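Predicted metal-dependent hydrolase of the TIM-barrel fold (Lactobacillus casei, PDB 2QPX) is of unknown specific function but binds two zinc ions and probably acts as a hydrolase of the amidohydrolase type. Local coordinates at residues Ser6-Gln11 against Ala354-Ile359; Asn29-Leu34 against Asp49-Leu54; Asp248-Phe253 against Leu258-Leu263. All coordinates share one frame; numbering follows the deposited sequence.

Interaction 1: residues Ser6-Gln11 against Ala354-Ile359; sequences SEFVDQ and AWINAI. With EDO (1,2-ethanediol), chain M.
Phe8 and Ile356 make the tight centre of this contact between the first and last helices of the chain. The phenyl ring comes in by its edge: CE2 lies 3.7 Å from CG2 of Ile356, and the two side chains run past each other in opposite senses. With CG anti to the backbone N (chi1 178°), Phe8 reaches across the gap between helices whose local axes come no closer than 10.9 Å. Beside it Val9 crosses Ile356 at about a right angle and sets CG2 3.9 Å from CD1 of that residue. These apolar branches do the close packing; no direct hydrogen bond joins the segments.

The looser side starts at the tip of the ring. Phe8 CZ stands 3.8 Å from Asn357 ND2, which approaches the ring edge in plane, while the amide itself is turned 66° from the ring. In one of its two conformers Gln11 NE2 donates to Phe8 O at 2.8 Å, over one face of the ring, and to a water that bonds Asn357 OD1; that oxygen also accepts from Trp361 NE1. With the ring cut back to an alanine here, a gap is likely to open beside Ile356 CG2 and the Asn357 amide to lose the ring edge it rests against.

The two segments run in nearly the same direction, their local axes 26° apart. Helix 323-342 lies against both partners: Val338 touches Val9, Phe341 touches Ile356, and Lys334 NZ bonds to Val9 O. Helix 6-11, which leads into strand 14-19, is thus packed beside helix 349-367 with helix 323-342 as their shared neighbour.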
loop_
_atom_site.group_PDB
_atom_site.type_symbol
_atom_site.label_atom_id
_atom_site.label_comp_id
_atom_site.label_asym_id
_atom_site.label_seq_id
_atom_site.Cartn_x
_atom_site.Cartn_y
_atom_site.Cartn_z
ATOM N N SER A 6 5.300 -14.874 25.194
ATOM C CA SER A 6 6.657 -15.245 24.766
ATOM C C SER A 6 6.971 -16.714 25.053
ATOM O O SER A 6 7.433 -17.443 24.189
ATOM C CB SER A 6 7.708 -14.331 25.421
ATOM O OG SER A 6 8.956 -14.410 24.750
ATOM N N GLU A 7 6.744 -17.153 26.287
ATOM C CA GLU A 7 7.109 -18.524 26.640
ATOM C C GLU A 7 6.263 -19.562 25.878
ATOM O O GLU A 7 6.767 -20.569 25.394
ATOM C CB GLU A 7 7.022 -18.645 28.170
ATOM C CG GLU A 7 7.095 -20.007 28.756
ATOM C CD GLU A 7 6.981 -19.916 30.282
ATOM O OE1 GLU A 7 7.842 -19.231 30.884
ATOM O OE2 GLU A 7 6.014 -20.481 30.852
ATOM N N PHE A 8 4.976 -19.266 25.715
ATOM C CA PHE A 8 4.091 -20.102 24.926
ATOM C C PHE A 8 4.567 -20.227 23.470
ATOM O O PHE A 8 4.671 -21.321 22.931
ATOM C CB PHE A 8 2.659 -19.552 24.921
ATOM C CG PHE A 8 1.726 -20.371 24.074
ATOM C CD1 PHE A 8 1.255 -21.584 24.526
ATOM C CD2 PHE A 8 1.348 -19.967 22.797
ATOM C CE1 PHE A 8 0.432 -22.382 23.770
ATOM C CE2 PHE A 8 0.504 -20.785 22.034
ATOM C CZ PHE A 8 0.066 -21.976 22.491
ATOM N N VAL A 9 4.855 -19.082 22.854
ATOM C CA VAL A 9 5.275 -19.071 21.446
ATOM C C VAL A 9 6.641 -19.759 21.274
ATOM O O VAL A 9 6.875 -20.442 20.285
ATOM C CB VAL A 9 5.238 -17.655 20.875
ATOM C CG1 VAL A 9 5.906 -17.610 19.487
ATOM C CG2 VAL A 9 3.800 -17.172 20.811
ATOM N N ASP A 10 7.520 -19.651 22.276
ATOM C CA ASP A 10 8.780 -20.372 22.211
ATOM C C ASP A 10 8.591 -21.877 21.976
ATOM O O ASP A 10 9.356 -22.502 21.240
ATOM C CB ASP A 10 9.588 -20.197 23.518
ATOM C CG ASP A 10 10.289 -18.881 23.608
ATOM O OD1 ASP A 10 10.479 -18.190 22.578
ATOM O OD2 ASP A 10 10.685 -18.531 24.741
ATOM N N GLN A 11 7.576 -22.455 22.602
ATOM C CA GLN A 11 7.369 -23.887 22.519
ATOM C C GLN A 11 6.425 -24.352 21.404
ATOM O O GLN A 11 6.244 -25.558 21.205
ATOM C CB GLN A 11 6.933 -24.463 23.879
ATOM C CG GLN A 11 5.622 -23.973 24.401
ATOM C CD GLN A 11 4.437 -24.683 23.770
ATOM O OE1 GLN A 11 4.332 -25.907 23.875
ATOM N NE2 GLN A 11 3.533 -23.916 23.107
ATOM N N ALA A 354 -5.070 -20.546 20.811
ATOM C CA ALA A 354 -5.744 -21.328 19.746
ATOM C C ALA A 354 -5.375 -20.777 18.363
ATOM O O ALA A 354 -5.025 -21.533 17.467
ATOM C CB ALA A 354 -7.265 -21.310 19.925
ATOM N N TRP A 355 -5.376 -19.453 18.235
ATOM C CA TRP A 355 -5.028 -18.819 16.966
ATOM C C TRP A 355 -3.551 -18.981 16.625
ATOM O O TRP A 355 -3.187 -19.290 15.460
ATOM C CB TRP A 355 -5.461 -17.366 16.992
ATOM C CG TRP A 355 -6.952 -17.158 16.792
ATOM C CD1 TRP A 355 -7.817 -18.002 16.173
ATOM C CD2 TRP A 355 -7.687 -15.989 17.118
ATOM N NE1 TRP A 355 -9.069 -17.423 16.092
ATOM C CE2 TRP A 355 -9.012 -16.178 16.641
ATOM C CE3 TRP A 355 -7.357 -14.780 17.728
ATOM C CZ2 TRP A 355 -10.007 -15.234 16.816
ATOM C CZ3 TRP A 355 -8.373 -13.829 17.901
ATOM C CH2 TRP A 355 -9.659 -14.061 17.414
ATOM N N ILE A 356 -2.681 -18.829 17.630
ATOM C CA ILE A 356 -1.239 -19.047 17.419
ATOM C C ILE A 356 -0.971 -20.501 16.949
ATOM O O ILE A 356 -0.208 -20.733 15.992
ATOM C CB ILE A 356 -0.441 -18.646 18.714
ATOM C CG1 ILE A 356 -0.428 -17.132 18.873
ATOM C CG2 ILE A 356 0.984 -19.288 18.691
ATOM C CD1 ILE A 356 -0.064 -16.623 20.305
ATOM N N ASN A 357 -1.602 -21.476 17.598
ATOM C CA ASN A 357 -1.471 -22.847 17.192
ATOM C C ASN A 357 -1.942 -23.066 15.719
ATOM O O ASN A 357 -1.299 -23.782 14.961
ATOM C CB ASN A 357 -2.227 -23.785 18.134
ATOM C CG ASN A 357 -1.455 -24.133 19.383
ATOM O OD1 ASN A 357 -0.247 -24.331 19.341
ATOM N ND2 ASN A 357 -2.183 -24.282 20.505
ATOM N N ALA A 358 -3.080 -22.469 15.367
ATOM C CA ALA A 358 -3.643 -22.553 14.020
ATOM C C ALA A 358 -2.599 -22.098 13.007
ATOM O O ALA A 358 -2.282 -22.787 12.032
ATOM C CB ALA A 358 -4.922 -21.687 13.956
ATOM N N ILE A 359 -2.056 -20.914 13.261
ATOM C CA ILE A 359 -1.157 -20.270 12.311
ATOM C C ILE A 359 0.169 -21.045 12.143
ATOM O O ILE A 359 0.654 -21.240 11.024
ATOM C CB ILE A 359 -0.883 -18.837 12.738
ATOM C CG1 ILE A 359 -2.184 -17.999 12.756
ATOM C CG2 ILE A 359 0.167 -18.166 11.851
ATOM C CD1 ILE A 359 -2.084 -16.621 13.473
HETATM C C1 EDO M . 8.821 -16.406 20.959
HETATM O O1 EDO M . 9.063 -15.783 22.219
HETATM C C2 EDO M . 9.761 -15.710 20.010
HETATM O O2 EDO M . 9.551 -14.304 20.130
HETATM O O HOH W 1 1.528 -25.359 21.215
#

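Interaction 2: residues Asn29-Leu34 against Asp49-Leu54; sequences NRDDRL and DTKNRL
Lys51 and Asp32 form a surface salt bridge within the long connection between strands 14-19 and 95-101 of the TIM-barrel fold. It spans from the early part of helix 30-37 to the type I beta turn Thr50-Arg53. The contact is small, burying 90 Å² in all, and depends on one long side chain. Lys51 has two conformers in the model, and what follows belongs to one of them.

In that conformer the chain is extended beyond CG, so the amino group is carried well away from the turn and up to the helix. This bridges backbones whose nearest CA atoms, those of Asp32 and Lys51, are still 9.3 Å apart. Asp32 OD1 receives Lys51 NZ at 3.2 Å, nearly in line with its C-O bond. Asp31 adds a second negative charge, with OD1 4.6 Å from Lys51 NZ, too far for a direct bridge but likely to strengthen the local field. That same oxygen is already bonded to Tyr56 OH, which would hold the Asp31 carboxylate in place.

Tyr56 belongs to helix 54-66 and also touches the Lys51 side chain. At the turn end, Lys51 O bonds to His57 NE2, and nearby Asp49 forms a salt bridge with Arg312 of the third subunit. On the other carboxylate oxygen of Asp31, OD2, a water donates at 2.8 Å while accepting from Lys51 NZ at 3.0 Å.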
loop_
_atom_site.group_PDB
_atom_site.type_symbol
_atom_site.label_atom_id
_atom_site.label_comp_id
_atom_site.label_asym_id
_atom_site.label_seq_id
_atom_site.Cartn_x
_atom_site.Cartn_y
_atom_site.Cartn_z
ATOM N N ASN A 29 32.427 -21.593 -0.040
ATOM C CA ASN A 29 32.234 -20.124 0.091
ATOM C C ASN A 29 30.927 -19.837 0.843
ATOM O O ASN A 29 30.032 -19.163 0.346
ATOM C CB ASN A 29 32.245 -19.458 -1.299
ATOM C CG ASN A 29 31.248 -20.086 -2.290
ATOM O OD1 ASN A 29 30.804 -21.243 -2.122
ATOM N ND2 ASN A 29 30.892 -19.323 -3.340
ATOM N N ARG A 30 30.835 -20.343 2.063
ATOM C CA ARG A 30 29.605 -20.305 2.847
ATOM C C ARG A 30 29.105 -18.860 3.109
ATOM O O ARG A 30 27.912 -18.564 2.960
ATOM C CB ARG A 30 29.803 -21.070 4.147
ATOM C CG ARG A 30 28.669 -20.994 5.091
ATOM C CD ARG A 30 28.753 -22.152 6.140
ATOM N NE ARG A 30 27.787 -21.899 7.186
ATOM C CZ ARG A 30 28.044 -21.717 8.457
ATOM N NH1 ARG A 30 29.233 -21.990 8.947
ATOM N NH2 ARG A 30 27.070 -21.370 9.254
ATOM N N ASP A 31 29.994 -17.951 3.504
ATOM C CA ASP A 31 29.606 -16.536 3.732
ATOM C C ASP A 31 28.956 -15.944 2.466
ATOM O O ASP A 31 27.864 -15.373 2.516
ATOM C CB ASP A 31 30.841 -15.728 4.121
ATOM C CG ASP A 31 30.546 -14.337 4.621
ATOM O OD1 ASP A 31 29.415 -13.906 4.692
ATOM O OD2 ASP A 31 31.495 -13.662 5.075
ATOM N N ASP A 32 29.598 -16.109 1.324
ATOM C CA ASP A 32 29.054 -15.571 0.079
ATOM C C ASP A 32 27.733 -16.256 -0.301
ATOM O O ASP A 32 26.809 -15.593 -0.799
ATOM C CB ASP A 32 30.065 -15.678 -1.057
ATOM C CG ASP A 32 31.205 -14.671 -0.949
ATOM O OD1 ASP A 32 31.213 -13.770 -0.073
ATOM O OD2 ASP A 32 32.101 -14.806 -1.797
ATOM N N ARG A 33 27.628 -17.557 -0.078
ATOM C CA ARG A 33 26.372 -18.267 -0.363
ATOM C C ARG A 33 25.236 -17.798 0.538
ATOM O O ARG A 33 24.078 -17.717 0.109
ATOM C CB ARG A 33 26.524 -19.805 -0.310
ATOM C CG ARG A 33 27.402 -20.391 -1.428
ATOM C CD ARG A 33 26.800 -20.277 -2.840
ATOM N NE ARG A 33 25.526 -20.999 -3.044
ATOM C CZ ARG A 33 25.401 -22.247 -3.484
ATOM N NH1 ARG A 33 26.455 -22.985 -3.785
ATOM N NH2 ARG A 33 24.204 -22.750 -3.669
ATOM N N LEU A 34 25.526 -17.521 1.791
ATOM C CA LEU A 34 24.559 -16.944 2.706
ATOM C C LEU A 34 24.104 -15.563 2.195
ATOM O O LEU A 34 22.910 -15.244 2.176
ATOM C CB LEU A 34 25.141 -16.805 4.135
ATOM C CG LEU A 34 25.065 -18.037 5.010
ATOM C CD1 LEU A 34 26.035 -17.936 6.243
ATOM C CD2 LEU A 34 23.584 -18.337 5.440
ATOM N N ASP A 49 26.327 -4.604 -2.004
ATOM C CA ASP A 49 25.013 -3.993 -1.751
ATOM C C ASP A 49 24.074 -4.962 -1.018
ATOM O O ASP A 49 23.379 -4.588 -0.090
ATOM C CB ASP A 49 24.386 -3.532 -3.068
ATOM C CG ASP A 49 25.185 -2.434 -3.787
ATOM O OD1 ASP A 49 26.141 -1.869 -3.255
ATOM O OD2 ASP A 49 24.835 -2.136 -4.940
ATOM N N THR A 50 24.048 -6.234 -1.449
ATOM C CA THR A 50 23.284 -7.240 -0.754
ATOM C C THR A 50 23.689 -7.318 0.717
ATOM O O THR A 50 22.844 -7.476 1.590
ATOM C CB THR A 50 23.446 -8.597 -1.458
ATOM O OG1 THR A 50 22.836 -8.491 -2.755
ATOM C CG2 THR A 50 22.822 -9.767 -0.621
ATOM N N LYS A 51 24.984 -7.215 0.985
ATOM C CA LYS A 51 25.508 -7.312 2.361
ATOM C C LYS A 51 25.194 -6.079 3.211
ATOM O O LYS A 51 25.412 -6.081 4.416
ATOM C CB LYS A 51 27.013 -7.612 2.347
ATOM C CG LYS A 51 27.333 -9.018 1.899
ATOM C CD LYS A 51 28.838 -9.302 1.906
ATOM C CE LYS A 51 29.134 -10.737 1.543
ATOM N NZ LYS A 51 30.591 -10.962 1.320
ATOM N N ASN A 52 24.650 -5.036 2.573
ATOM C CA ASN A 52 24.192 -3.860 3.262
ATOM C C ASN A 52 22.678 -3.814 3.468
ATOM O O ASN A 52 22.104 -2.764 3.797
ATOM C CB ASN A 52 24.738 -2.580 2.573
ATOM C CG ASN A 52 26.171 -2.280 2.967
ATOM O OD1 ASN A 52 27.064 -2.253 2.124
ATOM N ND2 ASN A 52 26.391 -2.069 4.238
ATOM N N ARG A 53 22.028 -4.952 3.323
ATOM C CA ARG A 53 20.649 -5.180 3.730
ATOM C C ARG A 53 20.642 -5.864 5.062
ATOM O O ARG A 53 21.590 -6.597 5.391
ATOM C CB ARG A 53 19.933 -6.073 2.718
ATOM C CG ARG A 53 19.946 -5.507 1.297
ATOM C CD ARG A 53 19.359 -6.459 0.283
ATOM N NE ARG A 53 17.948 -6.723 0.492
ATOM C CZ ARG A 53 17.411 -7.853 0.939
ATOM N NH1 ARG A 53 18.135 -8.883 1.335
ATOM N NH2 ARG A 53 16.110 -7.960 0.973
ATOM N N LEU A 54 19.542 -5.725 5.790
ATOM C CA LEU A 54 19.440 -6.311 7.107
ATOM C C LEU A 54 19.403 -7.848 7.097
ATOM O O LEU A 54 19.952 -8.480 8.028
ATOM C CB LEU A 54 18.220 -5.760 7.848
ATOM C CG LEU A 54 18.200 -5.990 9.363
ATOM C CD1 LEU A 54 19.460 -5.360 10.037
ATOM C CD2 LEU A 54 16.939 -5.399 10.013
HETATM O O HOH W 2 31.749 -11.007 4.090
#

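Interaction 3: residues Asp248-Phe253 against Leu258-Leu263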
loop_
_atom_site.group_PDB
_atom_site.type_symbol
_atom_site.label_atom_id
_atom_site.label_comp_id
_atom_site.label_asym_id
_atom_site.label_seq_id
_atom_site.Cartn_x
_atom_site.Cartn_y
_atom_site.Cartn_z
ATOM N N ASP A 248 -11.118 -13.916 -10.748
ATOM C CA ASP A 248 -11.966 -14.770 -11.563
ATOM C C ASP A 248 -11.639 -16.258 -11.349
ATOM O O ASP A 248 -12.559 -17.075 -11.276
ATOM C CB ASP A 248 -11.912 -14.355 -13.036
ATOM C CG ASP A 248 -12.476 -12.939 -13.297
ATOM O OD1 ASP A 248 -13.263 -12.372 -12.483
ATOM O OD2 ASP A 248 -12.135 -12.399 -14.372
ATOM N N TYR A 249 -10.363 -16.588 -11.195
ATOM C CA TYR A 249 -9.964 -17.951 -10.915
ATOM C C TYR A 249 -10.504 -18.383 -9.558
ATOM O O TYR A 249 -10.972 -19.503 -9.427
ATOM C CB TYR A 249 -8.443 -18.073 -10.963
ATOM C CG TYR A 249 -7.882 -19.466 -10.887
ATOM C CD1 TYR A 249 -7.750 -20.240 -12.037
ATOM C CD2 TYR A 249 -7.432 -20.002 -9.676
ATOM C CE1 TYR A 249 -7.209 -21.498 -12.029
ATOM C CE2 TYR A 249 -6.886 -21.266 -9.633
ATOM C CZ TYR A 249 -6.768 -22.040 -10.818
ATOM O OH TYR A 249 -6.194 -23.286 -10.750
ATOM N N LEU A 250 -10.405 -17.508 -8.559
ATOM C CA LEU A 250 -10.867 -17.853 -7.207
ATOM C C LEU A 250 -12.396 -18.082 -7.217
ATOM O O LEU A 250 -12.897 -19.008 -6.584
ATOM C CB LEU A 250 -10.502 -16.754 -6.217
ATOM C CG LEU A 250 -9.024 -16.507 -5.990
ATOM C CD1 LEU A 250 -8.715 -15.342 -5.037
ATOM C CD2 LEU A 250 -8.342 -17.824 -5.583
ATOM N N LYS A 251 -13.128 -17.240 -7.942
ATOM C CA LYS A 251 -14.580 -17.381 -8.072
ATOM C C LYS A 251 -14.899 -18.705 -8.767
ATOM O O LYS A 251 -15.836 -19.402 -8.392
ATOM C CB LYS A 251 -15.172 -16.211 -8.872
ATOM C CG LYS A 251 -15.255 -14.894 -8.109
ATOM C CD LYS A 251 -15.998 -13.755 -8.886
ATOM N N ALA A 252 -14.076 -19.080 -9.748
ATOM C CA ALA A 252 -14.332 -20.300 -10.497
ATOM C C ALA A 252 -14.155 -21.577 -9.687
ATOM O O ALA A 252 -14.876 -22.556 -9.895
ATOM C CB ALA A 252 -13.471 -20.364 -11.772
ATOM N N PHE A 253 -13.181 -21.604 -8.784
ATOM C CA PHE A 253 -12.785 -22.853 -8.170
ATOM C C PHE A 253 -12.891 -22.980 -6.643
ATOM O O PHE A 253 -13.031 -24.092 -6.152
ATOM C CB PHE A 253 -11.374 -23.235 -8.614
ATOM C CG PHE A 253 -11.277 -23.481 -10.076
ATOM C CD1 PHE A 253 -11.978 -24.536 -10.635
ATOM C CD2 PHE A 253 -10.577 -22.641 -10.902
ATOM C CE1 PHE A 253 -11.958 -24.763 -11.998
ATOM C CE2 PHE A 253 -10.545 -22.865 -12.272
ATOM C CZ PHE A 253 -11.236 -23.932 -12.814
ATOM N N LEU A 258 -11.474 -26.121 -4.312
ATOM C CA LEU A 258 -10.029 -25.950 -4.487
ATOM C C LEU A 258 -9.467 -25.142 -3.336
ATOM O O LEU A 258 -9.943 -24.053 -3.050
ATOM C CB LEU A 258 -9.701 -25.247 -5.814
ATOM C CG LEU A 258 -8.214 -25.109 -6.174
ATOM C CD1 LEU A 258 -7.644 -26.470 -6.522
ATOM C CD2 LEU A 258 -8.043 -24.085 -7.339
ATOM N N LYS A 259 -8.459 -25.718 -2.687
ATOM C CA LYS A 259 -7.772 -25.048 -1.589
ATOM C C LYS A 259 -6.551 -24.317 -2.138
ATOM O O LYS A 259 -5.611 -24.931 -2.605
ATOM C CB LYS A 259 -7.441 -26.074 -0.499
ATOM C CG LYS A 259 -8.710 -26.599 0.191
ATOM C CD LYS A 259 -8.621 -28.064 0.547
ATOM C CE LYS A 259 -9.867 -28.454 1.325
ATOM N NZ LYS A 259 -9.776 -29.778 1.919
ATOM N N VAL A 260 -6.636 -22.990 -2.141
ATOM C CA VAL A 260 -5.616 -22.141 -2.761
ATOM C C VAL A 260 -4.822 -21.463 -1.649
ATOM O O VAL A 260 -5.400 -20.945 -0.677
ATOM C CB VAL A 260 -6.263 -21.068 -3.653
ATOM C CG1 VAL A 260 -5.232 -20.052 -4.203
ATOM C CG2 VAL A 260 -7.063 -21.729 -4.790
ATOM N N VAL A 261 -3.498 -21.504 -1.789
ATOM C CA VAL A 261 -2.590 -20.884 -0.808
ATOM C C VAL A 261 -1.721 -19.847 -1.474
ATOM O O VAL A 261 -0.980 -20.148 -2.404
ATOM C CB VAL A 261 -1.735 -21.882 -0.063
ATOM C CG1 VAL A 261 -1.074 -21.200 1.145
ATOM C CG2 VAL A 261 -2.563 -23.088 0.386
ATOM N N LEU A 262 -1.854 -18.614 -1.015
ATOM C CA LEU A 262 -1.113 -17.468 -1.550
ATOM C C LEU A 262 0.181 -17.286 -0.763
ATOM O O LEU A 262 0.134 -16.914 0.422
ATOM C CB LEU A 262 -1.955 -16.192 -1.500
ATOM C CG LEU A 262 -3.330 -16.233 -2.164
ATOM C CD1 LEU A 262 -4.023 -14.846 -2.053
ATOM C CD2 LEU A 262 -3.261 -16.797 -3.636
ATOM N N LEU A 263 1.303 -17.574 -1.419
ATOM C CA LEU A 263 2.624 -17.538 -0.773
ATOM C C LEU A 263 3.241 -16.144 -0.847
ATOM O O LEU A 263 3.168 -15.485 -1.903
ATOM C CB LEU A 263 3.564 -18.510 -1.478
ATOM C CG LEU A 263 3.128 -19.944 -1.689
ATOM C CD1 LEU A 263 4.178 -20.656 -2.583
ATOM C CD2 LEU A 263 2.842 -20.700 -0.368
#
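Leu258 turns its CD2 methyl into the angle between two aromatic residues of the helix, Tyr249 and Phe253. The methyl lies 3.8 Å from Tyr249 CE2 and 3.7 Å from Phe253 CB, and the Leu258 and Tyr249 side chains cross at about a right angle. A chi1 of -175° swings CG away from the backbone N and brings CD2 in between. One turn on, Phe253 sets its CD2 over the centre of the Tyr249 ring, 3.7 Å above its plane. Phe253 meets Leu258 through CB, while its ring leads away.

A layer further along, Leu250 slants across Val260, and its CD2 comes 4.1 Å from Val260 CG1, with CG2 of the valine almost as near. This is the return half of a beta-alpha-beta unit of the barrel, strand 225-229, helix 247-253, strand 260-264, in which the helix packs on the outward-facing residues of the parallel sheet. Val260 also touches Phe227 and Leu282 on the flanking strands. Helix 204-221 closes in from the side, with Ile218 and Ile219 on Leu258 and Ala215 on both aromatics. The buried hydroxyl of Tyr249 is satisfied by Leu211 O of that helix.

Where the helix ends and the chain turns back toward the strand, Leu258 N bonds to Phe253 O at 3.2 Å. The N-H points well at the oxygen (162°) yet approaches from above the carbonyl plane.

The three contacts are separate: nearest atoms are about 19 Å apart between interactions 1 and 2, about 10 Å between 1 and 3, and about 15 Å between 2 and 3. Interaction 1 joins the two ends of the chain, so both others fall within the sequence it spans. Interactions 2 and 3 lie on opposite sides of the chain's centre, their own centres 36 Å apart. Interaction 3 is tied to the metal site through strand 260-264, which ends in the zinc ligand His264; the Val260 side chain is about 13 Å from a zinc ion. All three border subunit interfaces: Trp355 meets His57 and Lys251 packs on Ala234, both of the second subunit, while Arg53 NE bonds to Leu307 O of the third.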